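Local coordinates for catalase-3 (Neurospora crassa, PDB 6NSY), which catalyses the breakdown of hydrogen peroxide to water and dioxygen with a heme cofactor, probably protecting the fungus from peroxide damage, at residues A[260-265]-A[313-318]; A[571-576]-A[599-604]. All blocks are in the same frame, centred on the assembly; numbering follows the deposited sequence.

Contact 1. Residues A[260-265]-A[313-318]; sequences SKLVKW and QLIDED
Two pairs of backbone hydrogen bonds join Leu262 to Ile315 and Lys264 to Gln313, pairing strand 260-269 with strand 307-315 in antiparallel fashion. Leu262 N donates to Ile315 O (2.9 Å) and Ile315 N returns a bond to Leu262 O; Lys264 and Gln313 exchange a second such pair. Between them Val263 faces Leu314 as a non-hydrogen-bonded pair, where the Val263 CA-H points at Gln313 O (3.2 Å) and the Leu314 CA-H at Leu262 O.

Both strands belong to the antiparallel beta-barrel at the core of the catalase fold; strand 251-254 continues the sheet beyond 260-265, and strand 342-351 lies next to 307-315.

Apolar packing is divided between the two faces. On one, Val263 and Leu314 run side by side and touch through Val263 CG2 and Leu314 CD2 (4.0 Å). On the other, Leu262 and Ile315 meet at their CB atoms. On this second face, too, the aliphatic start of Lys264 lies beside the amide oxygen of Gln313, which is hydrogen-bonded to His266.

Polar side chains take over around Asp316 and Glu317, the latter in a 3-10 segment. Glu317 folds back at chi2 (-82°), which brings its carboxylate across Leu262 at about a right angle, with OE2 3.4 Å from Leu262 CD2. Ser260 OG donates to Glu317 OE1 (2.9 Å) from the anti side, 26° out of the carboxylate plane, and Arg252 forms a salt bridge to the same oxygen. The Lys261 and Asp316 side chains run alongside each other, and a bend at the end of the lysine leads Lys261 NZ to Asp316 OD1 (3.1 Å) in a salt bridge that a water also spans; Lys319 pairs with the other Asp316 oxygen. A second water accepts from Glu317 N and donates to Ser260 O (2.8 Å).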
ATOM      1  N   SER A 260      23.297 -35.267   9.362  1.00 12.64           N
ATOM      2  CA  SER A 260      23.597 -33.936   8.870  1.00 17.88           C
ATOM      3  C   SER A 260      25.096 -33.705   8.756  1.00 20.40           C
ATOM      4  O   SER A 260      25.910 -34.387   9.387  1.00 18.46           O
ATOM      5  CB  SER A 260      22.989 -32.856   9.778  1.00 14.69           C
ATOM      6  OG  SER A 260      23.538 -32.931  11.081  1.00 21.96           O
ATOM      7  N   LYS A 261      25.441 -32.706   7.943  1.00 20.68           N
ATOM      8  CA  LYS A 261      26.801 -32.210   7.810  1.00 20.37           C
ATOM      9  C   LYS A 261      26.750 -30.698   7.651  1.00 19.63           C
ATOM     10  O   LYS A 261      25.849 -30.168   6.992  1.00 13.85           O
ATOM     11  CB  LYS A 261      27.519 -32.844   6.611  1.00 15.65           C
ATOM     12  CG  LYS A 261      27.945 -34.288   6.851  1.00 22.70           C
ATOM     13  CD  LYS A 261      28.611 -34.887   5.627  1.00 26.05           C
ATOM     14  CE  LYS A 261      29.317 -36.192   5.969  1.00 28.60           C
ATOM     15  NZ  LYS A 261      30.547 -35.954   6.770  1.00 44.21           N
ATOM     16  N   LEU A 262      27.704 -30.005   8.268  1.00 13.59           N
ATOM     17  CA  LEU A 262      27.844 -28.577   8.034  1.00 14.37           C
ATOM     18  C   LEU A 262      28.392 -28.343   6.632  1.00 16.67           C
ATOM     19  O   LEU A 262      29.203 -29.124   6.121  1.00 13.69           O
ATOM     20  CB  LEU A 262      28.764 -27.950   9.083  1.00  9.56           C
ATOM     21  CG  LEU A 262      28.472 -28.312  10.541  1.00 17.85           C
ATOM     22  CD1 LEU A 262      29.567 -27.788  11.467  1.00 11.78           C
ATOM     23  CD2 LEU A 262      27.125 -27.770  10.959  1.00  8.22           C
ATOM     24  N   VAL A 263      27.938 -27.260   6.001  1.00 11.20           N
ATOM     25  CA  VAL A 263      28.270 -26.996   4.606  1.00  8.78           C
ATOM     26  C   VAL A 263      28.494 -25.503   4.387  1.00 11.17           C
ATOM     27  O   VAL A 263      27.809 -24.662   4.981  1.00 10.88           O
ATOM     28  CB  VAL A 263      27.172 -27.537   3.662  1.00  9.89           C
ATOM     29  CG1 VAL A 263      25.857 -26.791   3.857  1.00 11.91           C
ATOM     30  CG2 VAL A 263      27.621 -27.458   2.215  1.00 10.14           C
ATOM     31  N   LYS A 264      29.465 -25.181   3.532  1.00 10.77           N
ATOM     32  CA  LYS A 264      29.639 -23.851   2.959  1.00 14.11           C
ATOM     33  C   LYS A 264      29.435 -23.939   1.450  1.00 16.77           C
ATOM     34  O   LYS A 264      30.024 -24.808   0.795  1.00 13.94           O
ATOM     35  CB  LYS A 264      31.035 -23.287   3.261  1.00 12.04           C
ATOM     36  CG  LYS A 264      31.361 -23.103   4.733  1.00 12.58           C
ATOM     37  CD  LYS A 264      30.816 -21.780   5.248  1.00 14.37           C
ATOM     38  CE  LYS A 264      31.450 -21.389   6.571  1.00  9.73           C
ATOM     39  NZ  LYS A 264      30.786 -20.188   7.151  1.00 13.53           N
ATOM     40  N   TRP A 265      28.607 -23.044   0.902  1.00 12.71           N
ATOM     41  CA  TRP A 265      28.353 -22.994  -0.535  1.00  8.45           C
ATOM     42  C   TRP A 265      29.388 -22.116  -1.227  1.00  8.98           C
ATOM     43  O   TRP A 265      29.696 -21.014  -0.754  1.00 14.69           O
ATOM     44  CB  TRP A 265      26.961 -22.429  -0.841  1.00  8.22           C
ATOM     45  CG  TRP A 265      25.793 -23.183  -0.304  1.00  6.34           C
ATOM     46  CD1 TRP A 265      24.951 -22.778   0.695  1.00  8.31           C
ATOM     47  CD2 TRP A 265      25.292 -24.452  -0.759  1.00  8.34           C
ATOM     48  NE1 TRP A 265      23.971 -23.718   0.898  1.00  8.11           N
ATOM     49  CE2 TRP A 265      24.157 -24.756   0.021  1.00  9.82           C
ATOM     50  CE3 TRP A 265      25.691 -25.357  -1.748  1.00 12.11           C
ATOM     51  CZ2 TRP A 265      23.420 -25.929  -0.153  1.00  9.01           C
ATOM     52  CZ3 TRP A 265      24.957 -26.524  -1.919  1.00 11.19           C
ATOM     53  CH2 TRP A 265      23.836 -26.798  -1.125  1.00  9.00           C
ATOM     54  N   GLN A 313      32.188 -27.043   0.881  1.00 17.88           N
ATOM     55  CA  GLN A 313      33.030 -27.560   1.944  1.00 17.07           C
ATOM     56  C   GLN A 313      32.129 -28.297   2.924  1.00 16.91           C
ATOM     57  O   GLN A 313      31.064 -27.789   3.294  1.00 13.30           O
ATOM     58  CB  GLN A 313      33.782 -26.435   2.653  1.00 14.69           C
ATOM     59  CG  GLN A 313      35.020 -25.952   1.928  1.00 20.09           C
ATOM     60  CD  GLN A 313      35.531 -24.631   2.483  1.00 16.24           C
ATOM     61  OE1 GLN A 313      34.785 -23.658   2.579  1.00 14.22           O
ATOM     62  NE2 GLN A 313      36.800 -24.598   2.869  1.00 10.09           N
ATOM     63  N   LEU A 314      32.537 -29.497   3.318  1.00 16.20           N
ATOM     64  CA  LEU A 314      31.752 -30.336   4.213  1.00 17.62           C
ATOM     65  C   LEU A 314      32.511 -30.531   5.516  1.00 15.23           C
ATOM     66  O   LEU A 314      33.693 -30.890   5.501  1.00 19.91           O
ATOM     67  CB  LEU A 314      31.440 -31.685   3.563  1.00 13.04           C
ATOM     68  CG  LEU A 314      30.556 -31.582   2.319  1.00 25.02           C
ATOM     69  CD1 LEU A 314      30.526 -32.908   1.574  1.00 21.99           C
ATOM     70  CD2 LEU A 314      29.145 -31.122   2.689  1.00 17.64           C
ATOM     71  N   ILE A 315      31.826 -30.302   6.636  1.00 16.91           N
ATOM     72  CA  ILE A 315      32.417 -30.379   7.967  1.00 14.94           C
ATOM     73  C   ILE A 315      31.532 -31.260   8.844  1.00 16.10           C
ATOM     74  O   ILE A 315      30.302 -31.141   8.811  1.00 15.66           O
ATOM     75  CB  ILE A 315      32.579 -28.972   8.587  1.00 16.41           C
ATOM     76  CG1 ILE A 315      33.331 -28.041   7.631  1.00 12.32           C
ATOM     77  CG2 ILE A 315      33.313 -29.046   9.929  1.00 15.77           C
ATOM     78  CD1 ILE A 315      32.423 -27.151   6.790  1.00 13.32           C
ATOM     79  N   ASP A 316      32.155 -32.153   9.618  1.00 11.94           N
ATOM     80  CA  ASP A 316      31.411 -32.937  10.598  1.00 12.76           C
ATOM     81  C   ASP A 316      30.831 -32.027  11.674  1.00 17.08           C
ATOM     82  O   ASP A 316      31.424 -31.003  12.034  1.00 13.29           O
ATOM     83  CB  ASP A 316      32.299 -34.007  11.249  1.00 20.90           C
ATOM     84  CG  ASP A 316      32.881 -35.007  10.246  1.00 20.92           C
ATOM     85  OD1 ASP A 316      32.167 -35.369   9.290  1.00 18.34           O
ATOM     86  OD2 ASP A 316      34.049 -35.433  10.421  1.00 14.05           O
ATOM     87  N   GLU A 317      29.665 -32.411  12.207  1.00 12.56           N
ATOM     88  CA  GLU A 317      29.028 -31.592  13.233  1.00 14.83           C
ATOM     89  C   GLU A 317      29.944 -31.409  14.439  1.00 15.30           C
ATOM     90  O   GLU A 317      30.040 -30.309  14.994  1.00 12.21           O
ATOM     91  CB  GLU A 317      27.695 -32.211  13.668  1.00 14.08           C
ATOM     92  CG  GLU A 317      26.564 -32.082  12.654  1.00 15.07           C
ATOM     93  CD  GLU A 317      25.861 -30.728  12.691  1.00 19.98           C
ATOM     94  OE1 GLU A 317      24.934 -30.524  11.877  1.00 12.54           O
ATOM     95  OE2 GLU A 317      26.229 -29.868  13.526  1.00 13.79           O
ATOM     96  N   ASP A 318      30.647 -32.470  14.847  1.00 15.78           N
ATOM     97  CA  ASP A 318      31.486 -32.361  16.034  1.00 16.63           C
ATOM     98  C   ASP A 318      32.774 -31.581  15.794  1.00 20.90           C
ATOM     99  O   ASP A 318      33.597 -31.498  16.709  1.00 20.14           O
ATOM    100  CB  ASP A 318      31.805 -33.753  16.601  1.00 24.63           C
ATOM    101  CG  ASP A 318      32.633 -34.625  15.656  1.00 22.01           C
ATOM    102  OD1 ASP A 318      33.253 -34.109  14.706  1.00 22.31           O
ATOM    103  OD2 ASP A 318      32.664 -35.856  15.877  1.00 24.40           O
TER
HETATM  104  O   HOH W   1      28.301 -34.692  10.835  1.00 15.91           O
HETATM  105  O   HOH W   2      29.789 -36.310   9.431  0.86 13.83           O

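Contact 2. Residues A[571-576]-A[599-604]; sequences VGVLST and VTVIAE
Four backbone hydrogen bonds zip residues 571-576 to 599-604 in parallel register, Val571 level with Val599 and Leu574 with Ile602. Val571 O and Val573 O accept from Thr600 N and Ile602 N. In the other direction Thr600 O receives Val573 N at 2.7 Å, and Ile602 O receives Ser575 N.

Valines make the apolar contact on the face beneath helix 581-594. Val573 CG2 meets Val599 CG1 at 3.6 Å, and Val573 CB lies 4.0 Å from Val601 CG2. On the opposite face, Leu574 and Ile602 lie side by side, pointing the same way, and touch at their ends, Leu574 CD2 to Ile602 CD1 3.7 Å, with Tyr614 against both.

Past the strand ends the contact turns polar. Thr576 OG1, placed anti to its own nitrogen (chi1 171°), donates to Glu604 OE2 at 2.7 Å and engages the syn lone pair. The same hydroxyl oxygen accepts from Lys578 N and Arg633, while Glu604 OE1 takes Thr577 N, fixing the carboxylate against the loop after the first strand.

Strands 570-574 and 598-603, linked through helix 581-594, form a beta-alpha-beta unit with adjacent parallel strands, the building block of the glutaminase-like C-terminal domain of long catalases.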
ATOM      1  N   VAL A 571      38.244  -5.569 -27.428  1.00 14.65           N
ATOM      2  CA  VAL A 571      39.424  -4.912 -27.972  1.00 13.05           C
ATOM      3  C   VAL A 571      38.960  -3.663 -28.705  1.00 14.85           C
ATOM      4  O   VAL A 571      38.111  -3.744 -29.605  1.00 11.72           O
ATOM      5  CB  VAL A 571      40.219  -5.840 -28.901  1.00 15.03           C
ATOM      6  CG1 VAL A 571      41.437  -5.128 -29.477  1.00 13.16           C
ATOM      7  CG2 VAL A 571      40.626  -7.116 -28.166  1.00 10.22           C
ATOM      8  N   GLY A 572      39.494  -2.505 -28.311  1.00 12.60           N
ATOM      9  CA  GLY A 572      39.234  -1.279 -29.036  1.00 13.41           C
ATOM     10  C   GLY A 572      40.314  -1.013 -30.063  1.00 18.07           C
ATOM     11  O   GLY A 572      41.477  -0.799 -29.708  1.00 19.61           O
ATOM     12  N   VAL A 573      39.954  -1.041 -31.340  1.00 14.74           N
ATOM     13  CA  VAL A 573      40.904  -0.812 -32.421  1.00 16.94           C
ATOM     14  C   VAL A 573      40.803   0.653 -32.813  1.00 14.32           C
ATOM     15  O   VAL A 573      39.805   1.084 -33.402  1.00 18.88           O
ATOM     16  CB  VAL A 573      40.645  -1.737 -33.617  1.00 19.17           C
ATOM     17  CG1 VAL A 573      41.560  -1.367 -34.783  1.00 16.56           C
ATOM     18  CG2 VAL A 573      40.849  -3.189 -33.214  1.00  8.54           C
ATOM     19  N   LEU A 574      41.828   1.424 -32.471  1.00 11.93           N
ATOM     20  CA  LEU A 574      41.871   2.837 -32.816  1.00 15.98           C
ATOM     21  C   LEU A 574      42.349   2.971 -34.255  1.00 17.13           C
ATOM     22  O   LEU A 574      43.429   2.479 -34.600  1.00 27.08           O
ATOM     23  CB  LEU A 574      42.793   3.590 -31.859  1.00 12.29           C
ATOM     24  CG  LEU A 574      42.597   3.371 -30.355  1.00 17.87           C
ATOM     25  CD1 LEU A 574      43.234   4.512 -29.564  1.00 11.38           C
ATOM     26  CD2 LEU A 574      41.120   3.228 -29.989  1.00 14.40           C
ATOM     27  N   SER A 575      41.548   3.614 -35.096  1.00 20.24           N
ATOM     28  CA  SER A 575      41.877   3.746 -36.513  1.00 13.77           C
ATOM     29  C   SER A 575      41.573   5.177 -36.940  1.00 18.41           C
ATOM     30  O   SER A 575      41.455   6.082 -36.108  1.00 18.06           O
ATOM     31  CB  SER A 575      41.127   2.695 -37.348  1.00 18.27           C
ATOM     32  OG  SER A 575      41.404   2.851 -38.730  1.00 17.96           O
ATOM     33  N   THR A 576      41.464   5.390 -38.251  1.00 15.56           N
ATOM     34  CA  THR A 576      41.137   6.692 -38.809  1.00 21.96           C
ATOM     35  C   THR A 576      40.459   6.487 -40.155  1.00 22.39           C
ATOM     36  O   THR A 576      40.595   5.435 -40.789  1.00 26.66           O
ATOM     37  CB  THR A 576      42.382   7.577 -38.969  1.00 31.19           C
ATOM     38  OG1 THR A 576      42.044   8.753 -39.720  1.00 22.83           O
ATOM     39  CG2 THR A 576      43.488   6.826 -39.704  1.00 22.64           C
ATOM     40  N   VAL A 599      35.205  -6.861 -30.885  1.00 14.54           N
ATOM     41  CA  VAL A 599      36.106  -5.830 -31.385  1.00 14.51           C
ATOM     42  C   VAL A 599      35.298  -4.598 -31.763  1.00 16.82           C
ATOM     43  O   VAL A 599      34.274  -4.702 -32.450  1.00 15.78           O
ATOM     44  CB  VAL A 599      36.922  -6.336 -32.585  1.00 21.42           C
ATOM     45  CG1 VAL A 599      37.953  -5.298 -33.001  1.00 10.07           C
ATOM     46  CG2 VAL A 599      37.573  -7.679 -32.256  1.00 15.80           C
ATOM     47  N   THR A 600      35.762  -3.434 -31.315  1.00 16.53           N
ATOM     48  CA  THR A 600      35.199  -2.145 -31.696  1.00 22.25           C
ATOM     49  C   THR A 600      36.252  -1.356 -32.463  1.00 13.21           C
ATOM     50  O   THR A 600      37.289  -0.992 -31.898  1.00 14.57           O
ATOM     51  CB  THR A 600      34.747  -1.358 -30.465  1.00 17.37           C
ATOM     52  OG1 THR A 600      33.758  -2.105 -29.745  1.00 17.87           O
ATOM     53  CG2 THR A 600      34.175  -0.007 -30.875  1.00 14.07           C
ATOM     54  N   VAL A 601      35.989  -1.083 -33.741  1.00 13.11           N
ATOM     55  CA  VAL A 601      36.851  -0.209 -34.529  1.00 14.29           C
ATOM     56  C   VAL A 601      36.363   1.225 -34.367  1.00 14.36           C
ATOM     57  O   VAL A 601      35.170   1.513 -34.520  1.00 19.90           O
ATOM     58  CB  VAL A 601      36.878  -0.636 -36.005  1.00 21.09           C
ATOM     59  CG1 VAL A 601      37.596   0.412 -36.860  1.00 17.20           C
ATOM     60  CG2 VAL A 601      37.553  -1.994 -36.133  1.00 23.12           C
ATOM     61  N   ILE A 602      37.291   2.125 -34.055  1.00 16.34           N
ATOM     62  CA  ILE A 602      36.994   3.501 -33.683  1.00 14.52           C
ATOM     63  C   ILE A 602      37.642   4.436 -34.697  1.00 20.28           C
ATOM     64  O   ILE A 602      38.764   4.185 -35.157  1.00 15.03           O
ATOM     65  CB  ILE A 602      37.496   3.796 -32.254  1.00 14.15           C
ATOM     66  CG1 ILE A 602      36.834   2.840 -31.259  1.00 12.91           C
ATOM     67  CG2 ILE A 602      37.242   5.246 -31.869  1.00 18.77           C
ATOM     68  CD1 ILE A 602      37.484   2.819 -29.893  1.00 12.57           C
ATOM     69  N   ALA A 603      36.933   5.509 -35.048  1.00 15.59           N
ATOM     70  CA  ALA A 603      37.460   6.507 -35.971  1.00 17.16           C
ATOM     71  C   ALA A 603      36.724   7.827 -35.751  1.00 17.49           C
ATOM     72  O   ALA A 603      35.902   7.962 -34.840  1.00 15.81           O
ATOM     73  CB  ALA A 603      37.350   6.035 -37.422  1.00 16.08           C
ATOM     74  N   GLU A 604      37.038   8.809 -36.602  1.00 15.21           N
ATOM     75  CA  GLU A 604      36.506  10.156 -36.423  1.00 15.36           C
ATOM     76  C   GLU A 604      35.000  10.193 -36.640  1.00 17.01           C
ATOM     77  O   GLU A 604      34.285  10.907 -35.930  1.00 12.38           O
ATOM     78  CB  GLU A 604      37.203  11.126 -37.377  1.00 16.26           C
ATOM     79  CG  GLU A 604      38.703  11.257 -37.156  1.00 14.22           C
ATOM     80  CD  GLU A 604      39.505  10.295 -38.024  1.00 23.43           C
ATOM     81  OE1 GLU A 604      38.953   9.243 -38.420  1.00 17.87           O
ATOM     82  OE2 GLU A 604      40.686  10.593 -38.309  1.00 17.83           O
TER

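Overall arrangement
From the N terminus, the chain reaches contact 1 first, within the catalase family region. Strand 260-269 leads into helices 278-287 and 291-301, and strand 307-315 then returns to its side, closing a loop of 47 residues in the antiparallel sheet. Only after further strands and the helices between 480 and 536 does contact 2 open; there a shorter, 22-residue connection carrying helix 581-594 joins two parallel strands of the C-terminal domain. The contacts therefore follow in series, neither nested nor crossed. Their centres lie 52 Å apart on opposite sides of the chain's centre, and each ties together its own sheet without touching the other.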